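Local coordinates for putative isochorismatase (Burkholderia xenovorans, PDB 3OQP), which belongs to the isochorismatase-like family and is probably a cysteine hydrolase, although its substrate is not established, at residues E138-A143 with A177-W182; V11-N16 with V54-P59; L23-P28 with G145-E150. All blocks are in the same frame, centred on the assembly; numbering follows the deposited sequence.

How the contacts relate
Contacts 1 and 2 belong to the same six-stranded parallel sheet. In contact 2, strands 7-12 and 51-56 meet at their C-terminal ends; contact 1 joins strand 136-140 to 175-177, an edge strand of this chain's sheet, and to helix 179-188. Their centres lie about 20 Å apart, on opposite sides of the chain's centre, and contact 2 closes before contact 1 opens. Contact 3 crosses both along the chain, linking the loop after strand 7-12 to the segment after strand 136-140; its centre is about 18 Å from that of contact 1 and 16 Å from that of contact 2. Pro28 packs on His141, where contacts 1 and 3 touch, and contact 3 also meets the second subunit.

Contact 1 (E138-A143 with A177-W182); sequences EFLHDA and ASTDEW
Asp142 grips Thr179, at the start of helix 179-188, mainly through one carboxylate oxygen. Asp142 OD1 accepts from Thr179 OG1 at 2.7 Å and from Thr179 N at 3.1 Å, both on its syn side but from opposite faces of the carboxylate plane; Asp142 OD2 receives the same N-H only weakly. With CG lodged between the backbone N and the carbonyl carbon (chi1 63°), the carboxylate lies by the helix N-terminus, which would probably favour its negative charge. Alongside, Ala177 N donates to Phe139 O (3.0 Å) and His141 N to Ala177 O (3.1 Å). These bonds pair strand 136-140 with 175-177, an edge strand of the parallel sheet; the connection holds hairpin 149-156 and then helix 158-173, an elaborated beta-alpha-beta crossover. Leu140 turns one methyl, CD2, to Trp182 CB (3.7 Å) and holds the other, CD1, 3.9 Å above one face of the indole, toward its rim. The edge of that ring meets Glu138, whose carboxylate stands nearly perpendicular to it, in a weak bond from Trp182 NE1 to Glu138 OE1. Farther out, Ser178 OG accepts from Glu181 N and Glu181 OE1 from Ser178 N, a capping box, while Thr113 and Arg7 fix the Glu138 carboxylate.

Contact 2 (V11-N16 with V54-P59); sequences VIDVQN and VQNFAP
Gln15 swings CG beside its own backbone N (chi1 -72°) and then runs out extended, which brings its terminal amide alongside the backbone of Asn56. There the amide mimics a neighbouring strand: Asn56 N donates to Gln15 OE1 at 2.9 Å, and Gln15 NE2 returns a bond to Asn56 O, also at 2.9 Å. The second is almost straight (178°) and leaves exactly in the amide plane, whereas the first meets its acceptor tilted from that plane. NE2 is gripped again by Ala72 O, which sets the rotation of the amide.

Asp13 turns its carboxylate the same way round (chi1 -59°), toward the end of the other strand. Its OD2 presses on Asn56 CB at 3.1 Å and its OD1 on Val54 CG1 at 3.4 Å, but the polar partner lies beyond: Lys89 NZ forms a salt bridge with Asp13 OD2 and also donates to Asn56 OD1. This pairing is consistent with the Asp-Lys-Cys catalytic triad of isochorismatase relatives; Cys122, modified to 3-sulfinoalanine in the crystal, would be the third member.

Strand pairing underlies the site. Val54 N donates to Val11 O (3.1 Å) and Asp13 N to Val54 O (2.9 Å). Where the chain veers off after Ile12, a water donates to Val11 O and Val54 O and accepts from the N-H of Val14, the central residue of an inverse gamma turn. Strands 7-12 and 51-56 are the two strands of a right-handed beta-alpha-beta unit whose helix 30-47 packs on Val11 and Val14, while strand 111-115 flanks Ile12 on its other side.

Contact 3 (L23-P28 with G145-E150); sequences LPIEYP and GSVPYE
Backbone hydrogen bonds hold Tyr27 and Glu26 against Ser146. Ser146 N donates to Tyr27 O at 2.8 Å, and Ser146 O takes Glu26 N at 2.9 Å in the carbonyl plane. Tyr27 N reaches the same oxygen in a longer, weak bond. Two successive N-H groups thus converge on one carbonyl. Gly145, with no side chain, lets the opposite backbone come close: Tyr27 O lies 3.2 Å from Gly145 CA, and the ring of Pro28, which follows a cis peptide bond, rests its CD on the same CA.

Van der Waals contacts gather round Val147. Its CG1, beside the backbone N and anti to the carbonyl carbon (chi1 -55°), sits 3.4 Å from Pro24 O and 4.0 Å from Ile25 CD1, while its CG2 meets Leu23 CD1 at 4.2 Å. Ile25 bends inward so that its CD1 also reaches the carbonyl of Gly145. Farther along, the extended Glu26 side chain crosses the Pro148 ring at about a right angle, with Glu26 CD 3.4 Å from Pro148 CD; the approach is van der Waals, carboxylate against Pro148 CD and CG.

Polar side chains look elsewhere. Ser146 OG is hydrogen-bonded to His120 ND1 and Tyr149 OH to His120 NE2, so that the imidazole is held at both nitrogens. The second subunit joins here: Asn201 of that chain donates to Pro148 O and packs on Leu23 and Val147.

Glu26 and Tyr27 both face Ser146 at a single antiparallel hydrogen-bonded bridge, which makes a classic beta bulge; it ties the loop between strand 7-12 and helix 30-47 to the chain leading into hairpin 149-156 at the dimer interface.

Contact 1 (E138-A143 with A177-W182)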
ATOM      1  N   GLU A 138       2.922  -1.934  13.796  1.00  9.30           N
ATOM      2  CA  GLU A 138       3.210  -3.357  13.856  1.00  9.46           C
ATOM      3  C   GLU A 138       2.122  -4.075  13.054  1.00  8.36           C
ATOM      4  O   GLU A 138       0.952  -3.638  12.990  1.00 10.23           O
ATOM      5  CB  GLU A 138       3.207  -3.828  15.312  1.00  9.00           C
ATOM      6  CG  GLU A 138       4.294  -3.120  16.123  1.00 10.68           C
ATOM      7  CD  GLU A 138       4.242  -3.365  17.602  1.00  9.67           C
ATOM      8  OE1 GLU A 138       3.141  -3.558  18.153  1.00 12.01           O
ATOM      9  OE2 GLU A 138       5.329  -3.300  18.232  1.00 13.48           O
ATOM     10  N   PHE A 139       2.499  -5.192  12.418  1.00  8.89           N
ATOM     11  CA  PHE A 139       1.563  -5.987  11.574  1.00  9.72           C
ATOM     12  C   PHE A 139       1.723  -7.440  11.949  1.00  8.01           C
ATOM     13  O   PHE A 139       2.857  -7.975  11.873  1.00  9.42           O
ATOM     14  CB  PHE A 139       1.906  -5.765  10.096  1.00  8.75           C
ATOM     15  CG  PHE A 139       1.106  -6.584   9.125  1.00  8.59           C
ATOM     16  CD1 PHE A 139      -0.168  -6.220   8.766  1.00  9.35           C
ATOM     17  CD2 PHE A 139       1.651  -7.712   8.543  1.00 10.12           C
ATOM     18  CE1 PHE A 139      -0.843  -6.981   7.857  1.00 10.86           C
ATOM     19  CE2 PHE A 139       0.887  -8.450   7.610  1.00 11.07           C
ATOM     20  CZ  PHE A 139      -0.344  -8.097   7.314  1.00 10.46           C
ATOM     21  N   LEU A 140       0.638  -8.060  12.417  1.00  8.75           N
ATOM     22  CA  LEU A 140       0.656  -9.431  12.852  1.00  9.63           C
ATOM     23  C   LEU A 140       0.339 -10.348  11.657  1.00  8.90           C
ATOM     24  O   LEU A 140      -0.832 -10.461  11.236  1.00  9.28           O
ATOM     25  CB  LEU A 140      -0.274  -9.657  14.047  1.00  9.09           C
ATOM     26  CG  LEU A 140       0.032  -8.725  15.220  1.00 10.12           C
ATOM     27  CD1 LEU A 140      -0.776  -9.111  16.471  1.00 11.52           C
ATOM     28  CD2 LEU A 140       1.538  -8.557  15.519  1.00 11.99           C
ATOM     29  N   HIS A 141       1.388 -10.989  11.104  1.00  9.77           N
ATOM     30  CA  HIS A 141       1.270 -11.655   9.805  1.00  9.42           C
ATOM     31  C   HIS A 141       0.339 -12.886   9.886  1.00  9.14           C
ATOM     32  O   HIS A 141      -0.083 -13.407   8.858  1.00 11.89           O
ATOM     33  CB  HIS A 141       2.615 -12.010   9.218  1.00 10.30           C
ATOM     34  CG  HIS A 141       3.368 -12.976  10.042  1.00 11.97           C
ATOM     35  ND1 HIS A 141       2.978 -14.281  10.155  1.00 13.33           N
ATOM     36  CD2 HIS A 141       4.460 -12.810  10.803  1.00 13.27           C
ATOM     37  CE1 HIS A 141       3.892 -14.907  10.889  1.00 13.90           C
ATOM     38  NE2 HIS A 141       4.762 -14.026  11.340  1.00 16.36           N
ATOM     39  N   ASP A 142       0.086 -13.384  11.081  1.00  8.65           N
ATOM     40  CA  ASP A 142      -0.718 -14.592  11.288  1.00  8.43           C
ATOM     41  C   ASP A 142      -2.112 -14.271  11.830  1.00  8.68           C
ATOM     42  O   ASP A 142      -2.887 -15.186  12.144  1.00 10.33           O
ATOM     43  CB  ASP A 142       0.073 -15.575  12.142  1.00  9.77           C
ATOM     44  CG  ASP A 142       0.364 -15.051  13.532  1.00  9.72           C
ATOM     45  OD1 ASP A 142      -0.064 -13.967  13.880  1.00 12.61           O
ATOM     46  OD2 ASP A 142       1.114 -15.779  14.237  1.00 13.16           O
ATOM     47  N   ALA A 143      -2.451 -12.960  11.921  1.00  8.47           N
ATOM     48  CA  ALA A 143      -3.735 -12.448  12.375  1.00  8.29           C
ATOM     49  C   ALA A 143      -4.344 -11.514  11.350  1.00  9.00           C
ATOM     50  O   ALA A 143      -5.198 -10.691  11.688  1.00  9.43           O
ATOM     51  CB  ALA A 143      -3.567 -11.793  13.723  1.00  8.76           C
ATOM     52  N   ALA A 177       5.412  -9.345  12.640  1.00  8.70           N
ATOM     53  CA  ALA A 177       5.701 -10.352  13.657  1.00 10.64           C
ATOM     54  C   ALA A 177       4.573 -11.283  13.829  1.00  9.35           C
ATOM     55  O   ALA A 177       3.438 -10.997  13.408  1.00  9.05           O
ATOM     56  CB  ALA A 177       6.063  -9.690  15.006  1.00 12.39           C
ATOM     57  N   SER A 178       4.784 -12.397  14.498  1.00  9.82           N
ATOM     58  CA  SER A 178       3.717 -13.290  14.856  1.00  9.22           C
ATOM     59  C   SER A 178       2.961 -12.740  16.069  1.00  9.85           C
ATOM     60  O   SER A 178       3.477 -11.934  16.832  1.00  9.84           O
ATOM     61  CB  SER A 178       4.242 -14.675  15.171  1.00 10.28           C
ATOM     62  OG  SER A 178       5.015 -14.650  16.370  1.00 11.04           O
ATOM     63  N   THR A 179       1.776 -13.279  16.259  1.00  9.81           N
ATOM     64  CA  THR A 179       0.993 -12.964  17.448  1.00 10.82           C
ATOM     65  C   THR A 179       1.724 -13.369  18.719  1.00 10.01           C
ATOM     66  O   THR A 179       1.755 -12.623  19.684  1.00  9.23           O
ATOM     67  CB  THR A 179      -0.403 -13.607  17.329  1.00 10.41           C
ATOM     68  OG1 THR A 179      -1.115 -13.031  16.220  1.00 11.20           O
ATOM     69  CG2 THR A 179      -1.246 -13.352  18.597  1.00 11.90           C
ATOM     70  N   ASP A 180       2.415 -14.524  18.687  1.00 10.28           N
ATOM     71  CA  ASP A 180       3.167 -14.962  19.860  1.00 11.05           C
ATOM     72  C   ASP A 180       4.266 -13.927  20.218  1.00  9.53           C
ATOM     73  O   ASP A 180       4.438 -13.559  21.401  1.00 10.91           O
ATOM     74  CB  ASP A 180       3.895 -16.297  19.636  1.00 11.34           C
ATOM     75  CG  ASP A 180       3.021 -17.425  19.126  1.00 13.30           C
ATOM     76  OD1 ASP A 180       1.894 -17.601  19.653  1.00 14.56           O
ATOM     77  OD2 ASP A 180       3.548 -18.179  18.231  1.00 13.45           O
ATOM     78  N   GLU A 181       4.955 -13.469  19.174  0.50  9.90           N
ATOM     79  CA  GLU A 181       6.016 -12.477  19.265  0.50 10.01           C
ATOM     80  C   GLU A 181       5.529 -11.138  19.833  0.50  9.49           C
ATOM     81  O   GLU A 181       6.171 -10.541  20.680  0.50  9.55           O
ATOM     82  CB  GLU A 181       6.658 -12.294  17.883  0.50 10.76           C
ATOM     83  CG  GLU A 181       7.498 -13.475  17.482  0.50 12.89           C
ATOM     84  CD  GLU A 181       8.088 -13.474  16.073  0.50 15.97           C
ATOM     85  OE1 GLU A 181       7.610 -12.873  15.075  0.50 12.79           O
ATOM     86  OE2 GLU A 181       9.115 -14.187  15.980  0.50 18.97           O
ATOM     87  N   TRP A 182       4.357 -10.717  19.395  1.00  8.69           N
ATOM     88  CA  TRP A 182       3.714  -9.475  19.858  1.00  9.30           C
ATOM     89  C   TRP A 182       3.331  -9.576  21.318  1.00  9.43           C
ATOM     90  O   TRP A 182       3.631  -8.663  22.116  1.00  9.99           O
ATOM     91  CB  TRP A 182       2.495  -9.132  19.009  1.00  8.87           C
ATOM     92  CG  TRP A 182       1.912  -7.852  19.405  1.00 10.55           C
ATOM     93  CD1 TRP A 182       2.430  -6.636  19.127  1.00 10.20           C
ATOM     94  CD2 TRP A 182       0.694  -7.655  20.143  1.00 10.21           C
ATOM     95  NE1 TRP A 182       1.585  -5.666  19.647  1.00 10.85           N
ATOM     96  CE2 TRP A 182       0.517  -6.268  20.274  1.00  9.27           C
ATOM     97  CE3 TRP A 182      -0.268  -8.514  20.710  1.00 10.21           C
ATOM     98  CZ2 TRP A 182      -0.605  -5.726  20.911  1.00  9.85           C
ATOM     99  CZ3 TRP A 182      -1.362  -7.964  21.344  1.00 10.42           C
ATOM    100  CH2 TRP A 182      -1.493  -6.595  21.479  1.00 11.50           C
TER
HETATM  101  O   HOH W   1       7.230 -14.183  12.641  1.00 24.25           O

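Contact 2 (V11-N16 with V54-P59)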
ATOM      1  N   VAL A  11      -8.387  -3.963  15.153  1.00  8.86           N
ATOM      2  CA  VAL A  11      -8.915  -5.192  14.616  1.00  9.59           C
ATOM      3  C   VAL A  11      -9.769  -4.824  13.444  1.00  8.45           C
ATOM      4  O   VAL A  11     -10.915  -4.317  13.624  1.00  9.22           O
ATOM      5  CB  VAL A  11      -9.742  -5.918  15.709  1.00  9.91           C
ATOM      6  CG1 VAL A  11     -10.224  -7.241  15.194  1.00 10.11           C
ATOM      7  CG2 VAL A  11      -8.826  -6.148  16.944  1.00 10.31           C
ATOM      8  N   ILE A  12      -9.280  -4.928  12.213  1.00  8.84           N
ATOM      9  CA  ILE A  12      -9.877  -4.322  11.028  1.00  9.78           C
ATOM     10  C   ILE A  12     -10.779  -5.299  10.312  1.00  8.59           C
ATOM     11  O   ILE A  12     -10.355  -6.365   9.820  1.00  9.54           O
ATOM     12  CB  ILE A  12      -8.783  -3.810  10.053  1.00  9.32           C
ATOM     13  CG1 ILE A  12      -7.925  -2.743  10.763  1.00  9.65           C
ATOM     14  CG2 ILE A  12      -9.450  -3.215   8.828  1.00 11.51           C
ATOM     15  CD1 ILE A  12      -6.806  -2.153   9.926  1.00 10.63           C
ATOM     16  N   ASP A  13     -12.052  -4.935  10.246  1.00 10.05           N
ATOM     17  CA  ASP A  13     -13.042  -5.581   9.374  1.00  9.21           C
ATOM     18  C   ASP A  13     -13.106  -7.096   9.532  1.00  8.93           C
ATOM     19  O   ASP A  13     -13.210  -7.834   8.537  1.00 10.45           O
ATOM     20  CB  ASP A  13     -12.841  -5.205   7.919  1.00  9.79           C
ATOM     21  CG  ASP A  13     -12.926  -3.701   7.661  1.00 12.64           C
ATOM     22  OD1 ASP A  13     -13.224  -2.909   8.579  1.00 12.90           O
ATOM     23  OD2 ASP A  13     -12.675  -3.293   6.480  1.00 12.52           O
ATOM     24  N   VAL A  14     -13.163  -7.569  10.776  1.00  9.62           N
ATOM     25  CA  VAL A  14     -13.308  -8.969  11.055  1.00  9.62           C
ATOM     26  C   VAL A  14     -14.772  -9.331  11.056  1.00  9.73           C
ATOM     27  O   VAL A  14     -15.417  -9.462  12.101  1.00 12.60           O
ATOM     28  CB  VAL A  14     -12.452  -9.390  12.308  1.00 10.17           C
ATOM     29  CG1 VAL A  14     -12.659 -10.917  12.612  1.00 11.69           C
ATOM     30  CG2 VAL A  14     -10.942  -9.059  12.165  1.00 10.21           C
ATOM     31  N   GLN A  15     -15.246  -9.467   9.821  1.00  9.94           N
ATOM     32  CA  GLN A  15     -16.646  -9.602   9.477  1.00 10.18           C
ATOM     33  C   GLN A  15     -16.941 -10.872   8.739  1.00 10.40           C
ATOM     34  O   GLN A  15     -16.045 -11.515   8.139  1.00 11.80           O
ATOM     35  CB  GLN A  15     -16.997  -8.384   8.622  1.00 10.03           C
ATOM     36  CG  GLN A  15     -17.067  -7.068   9.420  1.00 12.05           C
ATOM     37  CD  GLN A  15     -17.073  -5.816   8.568  1.00 11.63           C
ATOM     38  OE1 GLN A  15     -16.042  -5.184   8.332  1.00 12.44           O
ATOM     39  NE2 GLN A  15     -18.252  -5.440   8.097  1.00 11.53           N
ATOM     40  N   ASN A  16     -18.198 -11.335   8.826  1.00 10.59           N
ATOM     41  CA  ASN A  16     -18.565 -12.629   8.304  1.00 11.26           C
ATOM     42  C   ASN A  16     -18.341 -12.797   6.826  1.00 10.57           C
ATOM     43  O   ASN A  16     -18.066 -13.938   6.395  1.00 11.66           O
ATOM     44  CB  ASN A  16     -20.043 -12.917   8.596  1.00 12.19           C
ATOM     45  CG  ASN A  16     -20.319 -13.125  10.061  1.00 12.59           C
ATOM     46  OD1 ASN A  16     -19.466 -13.669  10.770  1.00 14.20           O
ATOM     47  ND2 ASN A  16     -21.515 -12.712  10.522  1.00 14.50           N
ATOM     48  N   VAL A  54     -12.910  -2.018  13.983  1.00  9.48           N
ATOM     49  CA  VAL A  54     -13.283  -1.317  12.750  1.00  9.90           C
ATOM     50  C   VAL A  54     -14.281  -2.216  12.018  1.00  9.34           C
ATOM     51  O   VAL A  54     -13.995  -3.423  11.859  1.00 10.44           O
ATOM     52  CB  VAL A  54     -12.081  -1.033  11.873  1.00 10.27           C
ATOM     53  CG1 VAL A  54     -12.501  -0.275  10.602  1.00 11.15           C
ATOM     54  CG2 VAL A  54     -10.985  -0.283  12.694  1.00 10.92           C
ATOM     55  N   GLN A  55     -15.378  -1.633  11.531  1.00  9.90           N
ATOM     56  CA  GLN A  55     -16.373  -2.345  10.749  1.00 10.71           C
ATOM     57  C   GLN A  55     -16.583  -1.579   9.446  1.00  9.89           C
ATOM     58  O   GLN A  55     -16.873  -0.365   9.476  1.00 11.93           O
ATOM     59  CB  GLN A  55     -17.661  -2.477  11.570  1.00 11.23           C
ATOM     60  CG  GLN A  55     -18.737  -3.329  10.926  1.00 12.60           C
ATOM     61  CD  GLN A  55     -19.951  -3.560  11.840  1.00 12.88           C
ATOM     62  OE1 GLN A  55     -20.134  -2.877  12.847  1.00 15.38           O
ATOM     63  NE2 GLN A  55     -20.691  -4.615  11.556  1.00 14.92           N
ATOM     64  N   ASN A  56     -16.560  -2.296   8.331  1.00 10.57           N
ATOM     65  CA  ASN A  56     -16.644  -1.730   7.001  1.00 10.55           C
ATOM     66  C   ASN A  56     -18.069  -1.949   6.456  1.00 11.46           C
ATOM     67  O   ASN A  56     -18.536  -3.094   6.445  1.00 12.93           O
ATOM     68  CB  ASN A  56     -15.621  -2.390   6.079  1.00 11.67           C
ATOM     69  CG  ASN A  56     -15.613  -1.822   4.695  1.00 14.54           C
ATOM     70  OD1 ASN A  56     -14.937  -0.819   4.464  1.00 15.65           O
ATOM     71  ND2 ASN A  56     -16.386  -2.437   3.749  1.00 16.43           N
ATOM     72  N   PHE A  57     -18.737  -0.883   6.009  1.00 13.87           N
ATOM     73  CA  PHE A  57     -20.016  -1.043   5.376  1.00 14.15           C
ATOM     74  C   PHE A  57     -20.048  -0.499   3.962  1.00 15.32           C
ATOM     75  O   PHE A  57     -19.467   0.535   3.659  1.00 16.10           O
ATOM     76  CB  PHE A  57     -21.061  -0.270   6.173  1.00 14.69           C
ATOM     77  CG  PHE A  57     -21.394  -0.883   7.494  1.00 14.59           C
ATOM     78  CD1 PHE A  57     -22.096  -2.086   7.573  1.00 17.19           C
ATOM     79  CD2 PHE A  57     -21.116  -0.209   8.662  1.00 19.42           C
ATOM     80  CE1 PHE A  57     -22.447  -2.621   8.802  1.00 17.67           C
ATOM     81  CE2 PHE A  57     -21.479  -0.754   9.906  1.00 19.53           C
ATOM     82  CZ  PHE A  57     -22.128  -1.952   9.952  1.00 16.86           C
ATOM     83  N   ALA A  58     -20.835  -1.187   3.131  1.00 16.14           N
ATOM     84  CA  ALA A  58     -21.265  -0.724   1.818  1.00 17.79           C
ATOM     85  C   ALA A  58     -22.795  -0.580   1.933  1.00 18.37           C
ATOM     86  O   ALA A  58     -23.426  -1.101   2.868  1.00 19.05           O
ATOM     87  CB  ALA A  58     -20.941  -1.706   0.746  1.00 18.63           C
ATOM     88  N   PRO A  59     -23.405   0.131   0.965  1.00 19.57           N
ATOM     89  CA  PRO A  59     -24.881   0.265   1.018  1.00 20.54           C
ATOM     90  C   PRO A  59     -25.654  -1.057   1.055  1.00 20.42           C
ATOM     91  O   PRO A  59     -25.161  -2.084   0.538  1.00 20.42           O
ATOM     92  CB  PRO A  59     -25.198   1.047  -0.263  1.00 21.06           C
ATOM     93  CG  PRO A  59     -23.956   1.917  -0.464  1.00 21.24           C
ATOM     94  CD  PRO A  59     -22.803   0.956  -0.087  1.00 18.96           C
TER
HETATM   95  O   HOH W   2     -13.329  -5.829  13.195  1.00 10.86           O

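Contact 3 (L23-P28 with G145-E150)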
ATOM      1  N   LEU A  23     -16.442 -13.189   0.186  1.00 13.52           N
ATOM      2  CA  LEU A  23     -15.058 -12.749  -0.043  1.00 12.71           C
ATOM      3  C   LEU A  23     -14.141 -13.571   0.840  1.00 12.74           C
ATOM      4  O   LEU A  23     -13.523 -13.055   1.743  1.00 12.29           O
ATOM      5  CB  LEU A  23     -14.953 -11.246   0.193  1.00 12.35           C
ATOM      6  CG  LEU A  23     -13.635 -10.558  -0.205  1.00 12.48           C
ATOM      7  CD1 LEU A  23     -13.320 -10.766  -1.680  1.00 12.32           C
ATOM      8  CD2 LEU A  23     -13.739  -9.045   0.131  1.00 13.22           C
ATOM      9  N   PRO A  24     -14.016 -14.876   0.545  1.00 12.20           N
ATOM     10  CA  PRO A  24     -13.406 -15.707   1.550  1.00 12.99           C
ATOM     11  C   PRO A  24     -11.899 -15.578   1.613  1.00 12.07           C
ATOM     12  O   PRO A  24     -11.200 -15.778   0.617  1.00 12.62           O
ATOM     13  CB  PRO A  24     -13.826 -17.123   1.149  1.00 13.48           C
ATOM     14  CG  PRO A  24     -14.338 -17.039  -0.126  1.00 14.32           C
ATOM     15  CD  PRO A  24     -14.670 -15.657  -0.508  1.00 13.73           C
ATOM     16  N   ILE A  25     -11.403 -15.258   2.794  1.00 12.11           N
ATOM     17  CA  ILE A  25      -9.952 -15.230   3.012  1.00 10.20           C
ATOM     18  C   ILE A  25      -9.327 -16.607   2.712  1.00 10.56           C
ATOM     19  O   ILE A  25      -9.847 -17.630   3.207  1.00 11.89           O
ATOM     20  CB  ILE A  25      -9.664 -14.789   4.452  1.00  9.42           C
ATOM     21  CG1 ILE A  25     -10.085 -13.352   4.709  1.00 10.61           C
ATOM     22  CG2 ILE A  25      -8.190 -15.029   4.797  1.00 10.61           C
ATOM     23  CD1 ILE A  25      -9.271 -12.275   3.956  1.00 11.24           C
ATOM     24  N   GLU A  26      -8.221 -16.618   1.971  1.00 10.31           N
ATOM     25  CA  GLU A  26      -7.537 -17.874   1.594  1.00  9.67           C
ATOM     26  C   GLU A  26      -6.133 -18.013   2.148  1.00  9.61           C
ATOM     27  O   GLU A  26      -5.652 -19.120   2.177  1.00 12.05           O
ATOM     28  CB  GLU A  26      -7.455 -18.095   0.095  1.00 11.23           C
ATOM     29  CG  GLU A  26      -8.809 -18.225  -0.502  1.00 13.12           C
ATOM     30  CD  GLU A  26      -8.800 -18.689  -1.970  1.00 12.27           C
ATOM     31  OE1 GLU A  26      -7.713 -19.066  -2.508  1.00 15.53           O
ATOM     32  OE2 GLU A  26      -9.920 -18.676  -2.534  1.00 15.52           O
ATOM     33  N   TYR A  27      -5.426 -16.970   2.567  1.00 10.13           N
ATOM     34  CA  TYR A  27      -4.087 -17.171   3.117  1.00 10.71           C
ATOM     35  C   TYR A  27      -3.736 -16.005   4.010  1.00  9.81           C
ATOM     36  O   TYR A  27      -3.969 -14.858   3.622  1.00 10.65           O
ATOM     37  CB  TYR A  27      -3.047 -17.200   2.020  1.00  9.58           C
ATOM     38  CG  TYR A  27      -1.744 -17.731   2.554  1.00  9.89           C
ATOM     39  CD1 TYR A  27      -0.839 -16.878   3.163  1.00 11.85           C
ATOM     40  CD2 TYR A  27      -1.444 -19.093   2.535  1.00 12.62           C
ATOM     41  CE1 TYR A  27       0.382 -17.339   3.685  1.00 12.68           C
ATOM     42  CE2 TYR A  27      -0.238 -19.584   3.064  1.00 14.06           C
ATOM     43  CZ  TYR A  27       0.669 -18.723   3.641  1.00 12.86           C
ATOM     44  OH  TYR A  27       1.880 -19.223   4.114  1.00 17.59           O
ATOM     45  N   PRO A  28      -3.240 -16.275   5.220  1.00  8.97           N
ATOM     46  CA  PRO A  28      -3.198 -17.565   5.891  1.00 10.12           C
ATOM     47  C   PRO A  28      -4.605 -18.155   5.997  1.00 10.45           C
ATOM     48  O   PRO A  28      -5.642 -17.514   5.770  1.00 10.88           O
ATOM     49  CB  PRO A  28      -2.626 -17.220   7.281  1.00 11.77           C
ATOM     50  CG  PRO A  28      -1.808 -15.982   7.029  1.00 10.42           C
ATOM     51  CD  PRO A  28      -2.639 -15.210   6.036  1.00  9.59           C
ATOM     52  N   GLY A 145      -4.793 -11.425   6.554  1.00  8.69           N
ATOM     53  CA  GLY A 145      -4.878 -12.308   5.401  1.00  8.41           C
ATOM     54  C   GLY A 145      -5.424 -11.677   4.140  1.00  8.48           C
ATOM     55  O   GLY A 145      -5.957 -10.529   4.177  1.00  9.19           O
ATOM     56  N   SER A 146      -5.309 -12.447   3.059  1.00  9.16           N
ATOM     57  CA  SER A 146      -5.652 -12.024   1.708  1.00  9.55           C
ATOM     58  C   SER A 146      -6.531 -13.037   1.006  1.00  9.93           C
ATOM     59  O   SER A 146      -6.811 -14.125   1.538  1.00  9.97           O
ATOM     60  CB  SER A 146      -4.383 -11.776   0.857  1.00 10.65           C
ATOM     61  OG  SER A 146      -3.587 -10.718   1.378  1.00 11.85           O
ATOM     62  N   VAL A 147      -7.004 -12.613  -0.157  1.00  9.22           N
ATOM     63  CA  VAL A 147      -7.834 -13.404  -1.082  1.00  9.81           C
ATOM     64  C   VAL A 147      -7.047 -13.366  -2.405  1.00  9.84           C
ATOM     65  O   VAL A 147      -6.257 -12.474  -2.628  1.00 10.37           O
ATOM     66  CB  VAL A 147      -9.252 -12.803  -1.288  1.00  9.80           C
ATOM     67  CG1 VAL A 147      -9.920 -12.630   0.072  1.00 12.28           C
ATOM     68  CG2 VAL A 147      -9.237 -11.492  -2.078  1.00 11.23           C
ATOM     69  N   PRO A 148      -7.285 -14.320  -3.326  1.00 10.47           N
ATOM     70  CA  PRO A 148      -6.645 -14.254  -4.664  1.00  9.96           C
ATOM     71  C   PRO A 148      -7.435 -13.270  -5.556  1.00  9.00           C
ATOM     72  O   PRO A 148      -8.647 -13.041  -5.372  1.00 10.27           O
ATOM     73  CB  PRO A 148      -6.749 -15.687  -5.170  1.00  9.99           C
ATOM     74  CG  PRO A 148      -8.065 -16.129  -4.589  1.00 11.85           C
ATOM     75  CD  PRO A 148      -8.042 -15.563  -3.154  1.00 10.33           C
ATOM     76  N   TYR A 149      -6.745 -12.695  -6.533  1.00  9.85           N
ATOM     77  CA  TYR A 149      -7.346 -11.764  -7.468  1.00 10.56           C
ATOM     78  C   TYR A 149      -6.844 -12.101  -8.897  1.00  9.29           C
ATOM     79  O   TYR A 149      -5.658 -12.448  -9.109  1.00 10.86           O
ATOM     80  CB  TYR A 149      -6.860 -10.325  -7.242  1.00 11.35           C
ATOM     81  CG  TYR A 149      -7.398  -9.585  -6.046  1.00 10.55           C
ATOM     82  CD1 TYR A 149      -8.647  -9.793  -5.542  1.00 11.88           C
ATOM     83  CD2 TYR A 149      -6.695  -8.512  -5.549  1.00  9.60           C
ATOM     84  CE1 TYR A 149      -9.147  -9.025  -4.493  1.00 11.38           C
ATOM     85  CE2 TYR A 149      -7.189  -7.716  -4.490  1.00 10.00           C
ATOM     86  CZ  TYR A 149      -8.420  -7.987  -3.970  1.00 10.56           C
ATOM     87  OH  TYR A 149      -8.863  -7.237  -2.905  1.00 11.63           O
ATOM     88  N   GLU A 150      -7.741 -11.965  -9.835  1.00 12.50           N
ATOM     89  CA  GLU A 150      -7.376 -11.963 -11.234  0.70 13.28           C
ATOM     90  C   GLU A 150      -8.176 -10.878 -11.930  1.00 12.87           C
ATOM     91  O   GLU A 150      -9.396 -10.813 -11.798  1.00 12.48           O
ATOM     92  CB  GLU A 150      -7.595 -13.346 -11.889  0.70 14.70           C
ATOM     93  CG  GLU A 150      -6.930 -13.425 -13.264  0.70 16.50           C
ATOM     94  CD  GLU A 150      -6.913 -14.830 -13.871  0.70 20.17           C
ATOM     95  OE1 GLU A 150      -7.444 -15.785 -13.243  0.70 22.16           O
ATOM     96  OE2 GLU A 150      -6.373 -14.933 -14.990  0.70 20.57           O
TER